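Local coordinates for protein F2 like fibronectin-binding protein (PDB 5A0N), which probably mediates covalent attachment to host targets through an internal thioester, as a surface adhesin of a Gram-positive pathogen, at residues A[112-115]-A[119-122]; A[124-129]-A[176-181]; A[108-113]-A[188-193]. One frame throughout, in Å; residues are numbered along the deposited sequence. Where two conformers were deposited one is given.

In the fold
The three contacts illustrate how chemistry follows position within one mixed helix and strand domain. Contacts 1 and 3 use neighbouring parts of helix 105-118, with centres about 9 Å apart, and Tyr114 of contact 1 packs on Pro189 and Leu193 of contact 3. Contact 1 is largely buried: a proline of the turn that follows the helix packs back on the helix's C-terminal part. Contact 3 is partly buried and ties the same helix to the loop entering strand 193-200, through a pair of hydroxyls and a valine-arginine contact. Contact 2, between helices 123-128 and 170-182, is a surface contact where a thioether lies over a guanidinium. Asp119 OD2 meets Val124 N, Thr121 O meets Arg126 NH2, and Ile179 packs on Leu112.

Contact 1: A[112-115]-A[119-122]; sequences LSYM and DPTD
The carboxylate of Asp119 is gripped by two backbone N-H groups of the following helix, OD1 by Ile123 N and OD2 by Val124 N, while CB of the same residue rests 3.4 Å from Met115 O. One aspartate thus meets the C-terminal part of helix 105-118 through its first side-chain carbon and the beginning of helix 123-128 through its oxygens. The torsion makes this possible: with chi1 at -167°, CG stands beside the residue's own carbonyl carbon, and from there the oxygens meet Ile123 N and Val124 N. These two N-H partners, at a helix start, would be expected to favour the negative form.

Apolar packing comes from the next residue. The ring of Pro120 is wedged against the last turns of the helix, with CD 3.9 Å from Met115 CA and 4.2 Å from Met115 CG. Pro120 CG approaches Tyr114 CE2 obliquely at 3.8 Å; chi1 of 177° swings that aromatic ring toward the proline. Phe186, from the loop after helix 170-182, touches both Met115 and Pro120.

Asp119 has positive phi and leaves the helical path, after which Asp122 N bonds to Asp119 O at 3.0 Å. This is a type I beta turn with proline in its second position, here the compact link between two consecutive helices of the adhesin's helical insertion region.

Contact 2: A[124-129]-A[176-181]; sequences VKRAWG and LEMIRT
Arg126 and Met178 lie alongside each other and run in opposite directions, each reaching from its own helix toward the other. This is helix-helix packing at the surface of the helical insertion region, between helices 123-128 and 170-182. The backbones stay well apart, Ala127 CA and Met178 CA being 8.6 Å from each other, and the contact is made by side chains, chiefly Arg126 and Met178.

The central element is a sulfur over a flat cation. Met178 SD sits 3.7 Å above the plane of the Arg126 guanidinium, over its centre, and the thioether carbons extend the overlap both ways. Toward the methionine backbone, CG lies 3.7 Å from Arg126 NH1. Toward the arginine backbone, the terminal methyl CE comes to 3.7 Å from Arg126 CB. Met178 is extended beyond CG, whereas Arg126 bends at chi3 (-75°), and that bend turns the guanidinium flat against the thioether.

The guanidinium is also fixed from outside the pair. NE bonds to Asp122 O, and NH2 bonds to Thr121 O and forms a salt bridge with Asp182, so its polar edge is tied to the preceding turn and to the end of helix 170-182 while its face takes the sulfur. Ile123 touches Met178 too. Beyond the arginine, the methionine reaches the next residue of helix 123-128, where its methyl CE lies 4.3 Å from Ala127 CB and 4.1 Å from Ala127 N.

Contact 3: A[108-113]-A[188-193]; sequences TFSRLS and VPYENL
A tyrosine and a serine hydroxyl meet here, Tyr190 OH 2.7 Å from Ser110 OG, with the serine oxygen at the edge of the tyrosine ring and in its plane. The pair joins helix 105-118 to the 3-10 segment 190-192 that leads into strand 193-200, on the approach from the helical part of the thioester domain to that strand, whose Tyr195 OH bonds to Ser110 O. Ser110 OG is placed between its backbone N and carbonyl carbon (chi1 64°), from where it also bonds to Trp106 O one turn earlier. The Trp106 ring meets that of Tyr190 with the planes at about 25°.

Val188 serves both neighbours with different methyls. The inverse gamma turn centred on Pro189 brings the Tyr190 ring back against Val188 CG1, which sits 3.5 Å from the ring plane, over its centre. CG2 turns instead to Arg111, lying over one face of the guanidinium. Arg111 keeps its polar end for other partners: NE forms a salt bridge with Asp107, NH1 bonds to the carbonyls of Leu183 and Phe186, and the Phe186 ring adds a cation-pi contact. Where the two side chains come nearest, Val188 CG2 is 3.7 Å from Arg111 CG.

Contact 1: A[112-115]-A[119-122]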
loop_
_atom_site.group_PDB
_atom_site.type_symbol
_atom_site.label_atom_id
_atom_site.label_comp_id
_atom_site.label_asym_id
_atom_site.label_seq_id
_atom_site.Cartn_x
_atom_site.Cartn_y
_atom_site.Cartn_z
ATOM N N LEU A 112 -1.843 6.940 6.800
ATOM C CA LEU A 112 -0.861 5.876 6.864
ATOM C C LEU A 112 0.045 5.901 5.616
ATOM O O LEU A 112 1.262 5.747 5.732
ATOM C CB LEU A 112 -1.565 4.529 7.024
ATOM C CG LEU A 112 -2.134 4.284 8.431
ATOM C CD1 LEU A 112 -3.156 3.177 8.416
ATOM C CD2 LEU A 112 -1.018 4.012 9.415
ATOM N N SER A 113 -0.542 6.072 4.439
ATOM C CA SER A 113 0.259 6.189 3.231
ATOM C C SER A 113 1.171 7.406 3.281
ATOM O O SER A 113 2.342 7.323 2.859
ATOM C CB SER A 113 -0.613 6.128 1.987
ATOM O OG SER A 113 -1.522 7.211 1.930
ATOM N N TYR A 114 0.686 8.522 3.824
ATOM C CA TYR A 114 1.549 9.688 3.994
ATOM C C TYR A 114 2.675 9.425 4.987
ATOM O O TYR A 114 3.782 9.945 4.823
ATOM C CB TYR A 114 0.702 10.883 4.432
ATOM C CG TYR A 114 1.450 12.162 4.712
ATOM C CD1 TYR A 114 2.007 12.911 3.696
ATOM C CD2 TYR A 114 1.585 12.629 6.004
ATOM C CE1 TYR A 114 2.664 14.113 3.972
ATOM C CE2 TYR A 114 2.228 13.795 6.278
ATOM C CZ TYR A 114 2.743 14.557 5.272
ATOM O OH TYR A 114 3.372 15.729 5.620
ATOM N N MET A 115 2.424 8.620 6.000
ATOM C CA MET A 115 3.490 8.309 6.917
ATOM C C MET A 115 4.615 7.504 6.233
ATOM O O MET A 115 5.773 7.693 6.564
ATOM C CB MET A 115 2.927 7.609 8.147
ATOM C CG MET A 115 2.005 8.499 8.969
ATOM S SD MET A 115 0.933 7.616 10.133
ATOM C CE MET A 115 2.035 7.404 11.544
ATOM N N ASP A 119 6.836 10.396 6.525
ATOM C CA ASP A 119 7.218 10.066 7.911
ATOM C C ASP A 119 7.308 11.325 8.784
ATOM O O ASP A 119 8.367 11.661 9.340
ATOM C CB ASP A 119 8.523 9.270 7.901
ATOM C CG ASP A 119 8.852 8.607 9.230
ATOM O OD1 ASP A 119 7.987 8.552 10.116
ATOM O OD2 ASP A 119 9.993 8.138 9.363
ATOM N N PRO A 120 6.164 12.026 8.957
ATOM C CA PRO A 120 6.154 13.323 9.670
ATOM C C PRO A 120 6.619 13.219 11.102
ATOM O O PRO A 120 7.073 14.220 11.644
ATOM C CB PRO A 120 4.659 13.750 9.602
ATOM C CG PRO A 120 3.916 12.485 9.398
ATOM C CD PRO A 120 4.808 11.650 8.509
ATOM N N THR A 121 6.477 12.058 11.737
ATOM C CA THR A 121 6.873 11.901 13.147
ATOM C C THR A 121 8.172 11.107 13.307
ATOM O O THR A 121 8.530 10.711 14.412
ATOM C CB THR A 121 5.739 11.287 14.000
ATOM O OG1 THR A 121 5.485 9.946 13.567
ATOM C CG2 THR A 121 4.453 12.134 13.890
ATOM N N ASP A 122 8.905 10.885 12.209
ATOM C CA ASP A 122 10.242 10.283 12.284
ATOM C C ASP A 122 10.214 8.908 12.975
ATOM O O ASP A 122 11.041 8.590 13.832
ATOM C CB ASP A 122 11.244 11.229 12.950
ATOM C CG ASP A 122 11.882 12.165 11.970
ATOM O OD1 ASP A 122 12.267 11.695 10.884
ATOM O OD2 ASP A 122 12.000 13.349 12.303
#

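Contact 2: A[124-129]-A[176-181]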
loop_
_atom_site.group_PDB
_atom_site.type_symbol
_atom_site.label_atom_id
_atom_site.label_comp_id
_atom_site.label_asym_id
_atom_site.label_seq_id
_atom_site.Cartn_x
_atom_site.Cartn_y
_atom_site.Cartn_z
ATOM N N VAL A 124 10.820 6.103 11.231
ATOM C CA VAL A 124 11.926 5.310 10.700
ATOM C C VAL A 124 13.240 5.552 11.446
ATOM O O VAL A 124 13.927 4.597 11.816
ATOM C CB VAL A 124 12.074 5.513 9.195
ATOM C CG1 VAL A 124 13.368 4.863 8.677
ATOM C CG2 VAL A 124 10.873 4.930 8.474
ATOM N N LYS A 125 13.577 6.815 11.722
ATOM C CA LYS A 125 14.788 7.089 12.496
ATOM C C LYS A 125 14.755 6.400 13.850
ATOM O O LYS A 125 15.748 5.863 14.318
ATOM C CB LYS A 125 14.945 8.589 12.780
ATOM C CG LYS A 125 15.490 9.443 11.673
ATOM C CD LYS A 125 15.800 10.837 12.194
ATOM N N ARG A 126 13.601 6.423 14.506
ATOM C CA ARG A 126 13.510 5.816 15.839
ATOM C C ARG A 126 13.561 4.291 15.809
ATOM O O ARG A 126 14.061 3.686 16.736
ATOM C CB ARG A 126 12.229 6.306 16.538
ATOM C CG ARG A 126 12.300 7.790 16.891
ATOM C CD ARG A 126 11.074 8.228 17.620
ATOM N NE ARG A 126 9.925 8.367 16.739
ATOM C CZ ARG A 126 8.648 8.269 17.093
ATOM N NH1 ARG A 126 8.279 7.910 18.323
ATOM N NH2 ARG A 126 7.751 8.530 16.181
ATOM N N ALA A 127 12.986 3.670 14.771
ATOM C CA ALA A 127 12.899 2.208 14.714
ATOM C C ALA A 127 14.076 1.533 14.028
ATOM O O ALA A 127 14.494 0.449 14.467
ATOM C CB ALA A 127 11.585 1.799 14.042
ATOM N N TRP A 128 14.547 2.143 12.941
ATOM C CA TRP A 128 15.643 1.580 12.121
ATOM C C TRP A 128 16.918 2.415 12.153
ATOM O O TRP A 128 17.929 1.980 11.617
ATOM C CB TRP A 128 15.214 1.349 10.642
ATOM C CG TRP A 128 14.309 0.205 10.471
ATOM C CD1 TRP A 128 14.663 -1.108 10.324
ATOM C CD2 TRP A 128 12.873 0.237 10.427
ATOM N NE1 TRP A 128 13.526 -1.892 10.221
ATOM C CE2 TRP A 128 12.425 -1.081 10.296
ATOM C CE3 TRP A 128 11.938 1.258 10.509
ATOM C CZ2 TRP A 128 11.076 -1.396 10.246
ATOM C CZ3 TRP A 128 10.596 0.937 10.453
ATOM C CH2 TRP A 128 10.180 -0.362 10.337
ATOM N N GLY A 129 16.890 3.610 12.734
ATOM C CA GLY A 129 18.078 4.459 12.759
ATOM C C GLY A 129 18.401 4.859 11.335
ATOM O O GLY A 129 17.545 5.386 10.610
ATOM N N LEU A 176 5.390 -0.333 14.674
ATOM C CA LEU A 176 3.928 -0.466 14.775
ATOM C C LEU A 176 3.388 0.299 15.992
ATOM O O LEU A 176 2.335 0.922 15.911
ATOM C CB LEU A 176 3.547 -1.934 14.820
ATOM C CG LEU A 176 2.053 -2.247 14.803
ATOM C CD1 LEU A 176 1.354 -1.620 13.622
ATOM C CD2 LEU A 176 1.894 -3.762 14.882
ATOM N N GLU A 177 4.111 0.252 17.098
ATOM C CA GLU A 177 3.698 0.980 18.291
ATOM C C GLU A 177 3.765 2.482 18.059
ATOM O O GLU A 177 2.932 3.247 18.560
ATOM C CB GLU A 177 4.532 0.557 19.490
ATOM C CG GLU A 177 4.281 -0.889 19.824
ATOM C CD GLU A 177 5.228 -1.497 20.804
ATOM O OE1 GLU A 177 5.876 -0.785 21.523
ATOM O OE2 GLU A 177 5.315 -2.736 20.851
ATOM N N MET A 178 4.792 2.927 17.339
ATOM C CA MET A 178 4.888 4.346 17.006
ATOM C C MET A 178 3.783 4.788 16.049
ATOM O O MET A 178 3.180 5.840 16.244
ATOM C CB MET A 178 6.266 4.684 16.456
ATOM C CG MET A 178 7.385 4.429 17.457
ATOM S SD MET A 178 9.006 4.528 16.627
ATOM C CE MET A 178 10.053 3.588 17.666
ATOM N N ILE A 179 3.517 3.982 15.022
ATOM C CA ILE A 179 2.393 4.258 14.131
ATOM C C ILE A 179 1.103 4.433 14.947
ATOM O O ILE A 179 0.342 5.381 14.733
ATOM C CB ILE A 179 2.184 3.129 13.105
ATOM C CG1 ILE A 179 3.321 3.102 12.071
ATOM C CG2 ILE A 179 0.831 3.240 12.424
ATOM C CD1 ILE A 179 3.401 1.798 11.280
ATOM N N ARG A 180 0.851 3.507 15.869
ATOM C CA ARG A 180 -0.413 3.535 16.622
ATOM C C ARG A 180 -0.493 4.737 17.546
ATOM O O ARG A 180 -1.585 5.266 17.773
ATOM C CB ARG A 180 -0.587 2.251 17.409
ATOM C CG ARG A 180 -0.940 1.118 16.460
ATOM C CD ARG A 180 -1.068 -0.252 17.093
ATOM N NE ARG A 180 -1.560 -1.174 16.068
ATOM C CZ ARG A 180 -1.509 -2.483 16.114
ATOM N NH1 ARG A 180 -1.025 -3.103 17.167
ATOM N NH2 ARG A 180 -1.957 -3.170 15.085
ATOM N N THR A 181 0.633 5.194 18.068
ATOM C CA THR A 181 0.668 6.391 18.912
ATOM C C THR A 181 0.518 7.667 18.094
ATOM O O THR A 181 -0.110 8.624 18.548
ATOM C CB THR A 181 1.991 6.403 19.691
ATOM O OG1 THR A 181 2.098 5.202 20.466
ATOM C CG2 THR A 181 2.110 7.566 20.595
#

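Contact 3: A[108-113]-A[188-193]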
loop_
_atom_site.group_PDB
_atom_site.type_symbol
_atom_site.label_atom_id
_atom_site.label_comp_id
_atom_site.label_asym_id
_atom_site.label_seq_id
_atom_site.Cartn_x
_atom_site.Cartn_y
_atom_site.Cartn_z
ATOM N N THR A 108 -7.722 7.182 7.656
ATOM C CA THR A 108 -6.653 6.256 8.009
ATOM C C THR A 108 -5.750 5.908 6.825
ATOM O O THR A 108 -4.545 5.892 6.992
ATOM C CB THR A 108 -7.158 4.977 8.719
ATOM O OG1 THR A 108 -8.001 4.232 7.841
ATOM C CG2 THR A 108 -7.897 5.337 10.003
ATOM N N PHE A 109 -6.333 5.673 5.652
ATOM C CA PHE A 109 -5.507 5.364 4.492
ATOM C C PHE A 109 -4.629 6.546 4.124
ATOM O O PHE A 109 -3.433 6.410 3.867
ATOM C CB PHE A 109 -6.344 4.958 3.261
ATOM C CG PHE A 109 -5.532 5.031 2.012
ATOM C CD1 PHE A 109 -4.578 4.049 1.760
ATOM C CD2 PHE A 109 -5.606 6.106 1.173
ATOM C CE1 PHE A 109 -3.691 4.180 0.708
ATOM C CE2 PHE A 109 -4.753 6.214 0.104
ATOM C CZ PHE A 109 -3.797 5.243 -0.133
ATOM N N SER A 110 -5.206 7.738 4.070
ATOM C CA SER A 110 -4.436 8.885 3.631
ATOM C C SER A 110 -3.342 9.221 4.637
ATOM O O SER A 110 -2.234 9.618 4.245
ATOM C CB SER A 110 -5.337 10.088 3.335
ATOM O OG SER A 110 -6.004 10.559 4.496
ATOM N N ARG A 111 -3.615 9.059 5.932
ATOM C CA ARG A 111 -2.587 9.255 6.956
ATOM C C ARG A 111 -1.467 8.202 6.889
ATOM O O ARG A 111 -0.289 8.537 6.931
ATOM C CB ARG A 111 -3.218 9.236 8.344
ATOM C CG ARG A 111 -3.968 10.515 8.656
ATOM C CD ARG A 111 -4.698 10.461 10.007
ATOM N NE ARG A 111 -5.236 11.777 10.343
ATOM C CZ ARG A 111 -4.477 12.783 10.736
ATOM N NH1 ARG A 111 -3.215 12.613 11.114
ATOM N NH2 ARG A 111 -5.003 13.981 10.823
ATOM N N LEU A 112 -1.843 6.940 6.800
ATOM C CA LEU A 112 -0.861 5.876 6.864
ATOM C C LEU A 112 0.045 5.901 5.616
ATOM O O LEU A 112 1.262 5.747 5.732
ATOM C CB LEU A 112 -1.565 4.529 7.024
ATOM C CG LEU A 112 -2.134 4.284 8.431
ATOM C CD1 LEU A 112 -3.156 3.177 8.416
ATOM C CD2 LEU A 112 -1.018 4.012 9.415
ATOM N N SER A 113 -0.542 6.072 4.439
ATOM C CA SER A 113 0.259 6.189 3.231
ATOM C C SER A 113 1.171 7.406 3.281
ATOM O O SER A 113 2.342 7.323 2.859
ATOM C CB SER A 113 -0.613 6.128 1.987
ATOM O OG SER A 113 -1.522 7.211 1.930
ATOM N N VAL A 188 -2.355 16.284 7.617
ATOM C CA VAL A 188 -2.022 15.808 6.282
ATOM C C VAL A 188 -2.171 16.990 5.324
ATOM O O VAL A 188 -3.238 17.589 5.256
ATOM C CB VAL A 188 -2.956 14.672 5.825
ATOM C CG1 VAL A 188 -2.632 14.230 4.402
ATOM C CG2 VAL A 188 -2.890 13.487 6.779
ATOM N N PRO A 189 -1.120 17.325 4.550
ATOM C CA PRO A 189 -1.157 18.485 3.661
ATOM C C PRO A 189 -1.781 18.142 2.299
ATOM O O PRO A 189 -1.100 18.087 1.264
ATOM C CB PRO A 189 0.320 18.870 3.544
ATOM C CG PRO A 189 1.015 17.537 3.584
ATOM C CD PRO A 189 0.241 16.752 4.611
ATOM N N TYR A 190 -3.074 17.858 2.301
ATOM C CA TYR A 190 -3.754 17.385 1.103
ATOM C C TYR A 190 -3.523 18.253 -0.144
ATOM O O TYR A 190 -3.399 17.728 -1.247
ATOM C CB TYR A 190 -5.285 17.276 1.373
ATOM C CG TYR A 190 -5.633 16.177 2.349
ATOM C CD1 TYR A 190 -5.596 14.852 1.951
ATOM C CD2 TYR A 190 -6.009 16.446 3.655
ATOM C CE1 TYR A 190 -5.873 13.830 2.823
ATOM C CE2 TYR A 190 -6.286 15.417 4.541
ATOM C CZ TYR A 190 -6.213 14.108 4.129
ATOM O OH TYR A 190 -6.475 13.113 5.036
ATOM N N GLU A 191 -3.476 19.575 0.019
ATOM C CA GLU A 191 -3.349 20.460 -1.127
ATOM C C GLU A 191 -1.998 20.267 -1.837
ATOM O O GLU A 191 -1.856 20.664 -2.989
ATOM C CB GLU A 191 -3.547 21.918 -0.711
ATOM C CG GLU A 191 -2.413 22.485 0.134
ATOM N N ASN A 192 -1.019 19.660 -1.152
ATOM C CA ASN A 192 0.304 19.425 -1.696
ATOM C C ASN A 192 0.555 18.000 -2.158
ATOM O O ASN A 192 1.667 17.676 -2.600
ATOM C CB ASN A 192 1.371 19.852 -0.700
ATOM C CG ASN A 192 1.367 21.354 -0.472
ATOM O OD1 ASN A 192 0.970 22.148 -1.342
ATOM N ND2 ASN A 192 1.861 21.763 0.667
ATOM N N LEU A 193 -0.470 17.162 -2.038
ATOM C CA LEU A 193 -0.351 15.728 -2.320
ATOM C C LEU A 193 -1.295 15.325 -3.449
ATOM O O LEU A 193 -2.376 15.911 -3.635
ATOM C CB LEU A 193 -0.762 14.933 -1.046
ATOM C CG LEU A 193 0.170 15.100 0.141
ATOM C CD1 LEU A 193 -0.479 14.576 1.406
ATOM C CD2 LEU A 193 1.492 14.393 -0.096
#